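Local coordinates for ABC transporter substrate binding protein (Ribose) (Agrobacterium vitis, PDB 4WUT) that probably serves as the solute-binding component of a sugar ABC transporter, and binds beta-D-fucopyranose between its two lobes, at residues N200-V205 / R228-A233. Residues are numbered along the deposited sequence; the frame is centred on the assembly and turned at random.
Sequences NQTTDV and RAIKQA. With CA (calcium ion), chain F.
The methyl of Ala-229 points toward helix 195-208 and is met there by two consecutive threonines. Thr-202 presses carbon against carbon: with CG2 anti to its backbone N, the methyl is turned across the gap and lies 3.4 Å from Ala-229 CB, tighter than usual van der Waals contact. Thr-202 OG1 is hydrogen-bonded to Ala-198 O one turn earlier, keeping its polar end within its own helix. Ile-230 CG1 reaches Thr-202 CG2 only at the limit of contact. Thr-203 presents its other branch: OG1 stands 3.5 Å from Ala-229 CB and is hydrogen-bonded to Leu-199 O. Thr-203 OG1 also accepts from a water, 2.7 Å away, and the same water donates to Ala-229 O at 2.8 Å, so one bridging water links the two segments, which share no direct hydrogen bond. With alanine at the crossing, the backbones come close, 5.3 Å from Thr-203 CA to Ala-229 CA, and the axes of 200-205 and 228-232 pass 8.6 Å apart at -45°. Asn-200 and Asp-204, one turn apart on a face of the helix turned away from Ala-229, bind a calcium ion: Asn-200 gives OD1, Asp-204 both carboxylate oxygens, and a water adds a further ligand. The threonine-alanine contact joins helices 195-208 and 220-232, linked through strand 214-217, as in the alpha/beta lobes of periplasmic sugar-binding proteins, well away from the fucose pocket.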
loop_
_atom_site.group_PDB
_atom_site.type_symbol
_atom_site.label_atom_id
_atom_site.label_comp_id
_atom_site.label_asym_id
_atom_site.label_seq_id
_atom_site.Cartn_x
_atom_site.Cartn_y
_atom_site.Cartn_z
ATOM N N ASN A 200 8.645 -16.778 5.931
ATOM C CA ASN A 200 9.834 -17.550 5.603
ATOM C C ASN A 200 11.046 -16.655 5.322
ATOM O O ASN A 200 12.111 -16.880 5.871
ATOM C CB ASN A 200 9.564 -18.449 4.395
ATOM C CG ASN A 200 10.775 -19.312 4.025
ATOM O OD1 ASN A 200 11.419 -19.902 4.891
ATOM N ND2 ASN A 200 11.105 -19.348 2.738
ATOM N N GLN A 201 10.878 -15.634 4.486
ATOM C CA GLN A 201 12.000 -14.761 4.182
ATOM C C GLN A 201 12.551 -14.078 5.423
ATOM O O GLN A 201 13.749 -13.942 5.557
ATOM C CB GLN A 201 11.610 -13.719 3.125
ATOM C CG GLN A 201 11.373 -14.320 1.786
ATOM C CD GLN A 201 10.755 -13.345 0.794
ATOM O OE1 GLN A 201 10.047 -12.407 1.163
ATOM N NE2 GLN A 201 10.995 -13.597 -0.475
ATOM N N THR A 202 11.677 -13.637 6.309
ATOM C CA THR A 202 12.127 -13.061 7.570
ATOM C C THR A 202 12.829 -14.063 8.472
ATOM O O THR A 202 13.878 -13.791 9.042
ATOM C CB THR A 202 10.960 -12.417 8.315
ATOM O OG1 THR A 202 10.420 -11.362 7.509
ATOM C CG2 THR A 202 11.451 -11.786 9.581
ATOM N N THR A 203 12.273 -15.267 8.586
ATOM C CA THR A 203 12.928 -16.301 9.359
ATOM C C THR A 203 14.360 -16.534 8.847
ATOM O O THR A 203 15.322 -16.612 9.610
ATOM C CB THR A 203 12.114 -17.592 9.290
ATOM O OG1 THR A 203 10.863 -17.387 9.968
ATOM C CG2 THR A 203 12.863 -18.757 9.956
ATOM N N ASP A 204 14.497 -16.519 7.531
ATOM C CA ASP A 204 15.760 -16.757 6.898
ATOM C C ASP A 204 16.741 -15.596 7.085
ATOM O O ASP A 204 17.904 -15.842 7.331
ATOM C CB ASP A 204 15.538 -17.110 5.428
ATOM C CG ASP A 204 14.852 -18.479 5.250
ATOM O OD1 ASP A 204 14.835 -19.299 6.199
ATOM O OD2 ASP A 204 14.327 -18.731 4.149
ATOM N N VAL A 205 16.258 -14.362 6.985
ATOM C CA VAL A 205 17.105 -13.194 7.202
ATOM C C VAL A 205 17.604 -13.120 8.639
ATOM O O VAL A 205 18.754 -12.767 8.879
ATOM C CB VAL A 205 16.408 -11.913 6.771
ATOM C CG1 VAL A 205 17.319 -10.714 7.031
ATOM C CG2 VAL A 205 16.075 -11.962 5.338
ATOM N N ARG A 228 5.403 -12.142 12.727
ATOM C CA ARG A 228 5.208 -13.520 13.167
ATOM C C ARG A 228 6.537 -14.265 13.194
ATOM O O ARG A 228 6.789 -15.046 14.111
ATOM C CB ARG A 228 4.210 -14.234 12.263
ATOM C CG ARG A 228 2.819 -13.700 12.384
ATOM C CD ARG A 228 1.812 -14.500 11.588
ATOM N NE ARG A 228 0.486 -13.917 11.733
ATOM C CZ ARG A 228 -0.592 -14.327 11.080
ATOM N NH1 ARG A 228 -0.505 -15.356 10.247
ATOM N NH2 ARG A 228 -1.754 -13.715 11.269
ATOM N N ALA A 229 7.387 -14.024 12.201
ATOM C CA ALA A 229 8.725 -14.620 12.164
ATOM C C ALA A 229 9.584 -14.207 13.346
ATOM O O ALA A 229 10.277 -15.034 13.935
ATOM C CB ALA A 229 9.439 -14.274 10.857
ATOM N N ILE A 230 9.564 -12.911 13.669
ATOM C CA ILE A 230 10.336 -12.408 14.793
ATOM C C ILE A 230 9.900 -13.080 16.102
ATOM O O ILE A 230 10.719 -13.520 16.911
ATOM C CB ILE A 230 10.153 -10.888 14.898
ATOM C CG1 ILE A 230 10.828 -10.186 13.714
ATOM C CG2 ILE A 230 10.701 -10.368 16.194
ATOM C CD1 ILE A 230 10.444 -8.754 13.574
ATOM N N LYS A 231 8.594 -13.179 16.290
ATOM C CA LYS A 231 8.051 -13.781 17.493
ATOM C C LYS A 231 8.465 -15.233 17.563
ATOM O O LYS A 231 8.921 -15.716 18.598
ATOM C CB LYS A 231 6.537 -13.663 17.490
ATOM C CG LYS A 231 6.032 -12.303 17.880
ATOM C CD LYS A 231 4.530 -12.313 18.091
ATOM C CE LYS A 231 4.134 -13.299 19.149
ATOM N NZ LYS A 231 4.926 -13.129 20.403
ATOM N N GLN A 232 8.295 -15.943 16.448
ATOM C CA GLN A 232 8.619 -17.372 16.409
ATOM C C GLN A 232 10.113 -17.657 16.637
ATOM O O GLN A 232 10.481 -18.708 17.181
ATOM C CB GLN A 232 8.167 -17.953 15.076
ATOM C CG GLN A 232 6.651 -18.095 15.001
ATOM C CD GLN A 232 6.133 -18.658 13.675
ATOM O OE1 GLN A 232 6.855 -19.334 12.924
ATOM N NE2 GLN A 232 4.865 -18.380 13.390
ATOM N N ALA A 233 10.968 -16.739 16.235
ATOM C CA ALA A 233 12.402 -16.853 16.438
ATOM C C ALA A 233 12.849 -16.529 17.870
ATOM O O ALA A 233 14.025 -16.699 18.196
ATOM C CB ALA A 233 13.119 -15.934 15.458
HETATM CA CA CA F . 13.599 -20.957 4.963
HETATM O O HOH W 1 11.014 -17.370 12.663
HETATM O O HOH W 2 13.243 -21.564 7.318
#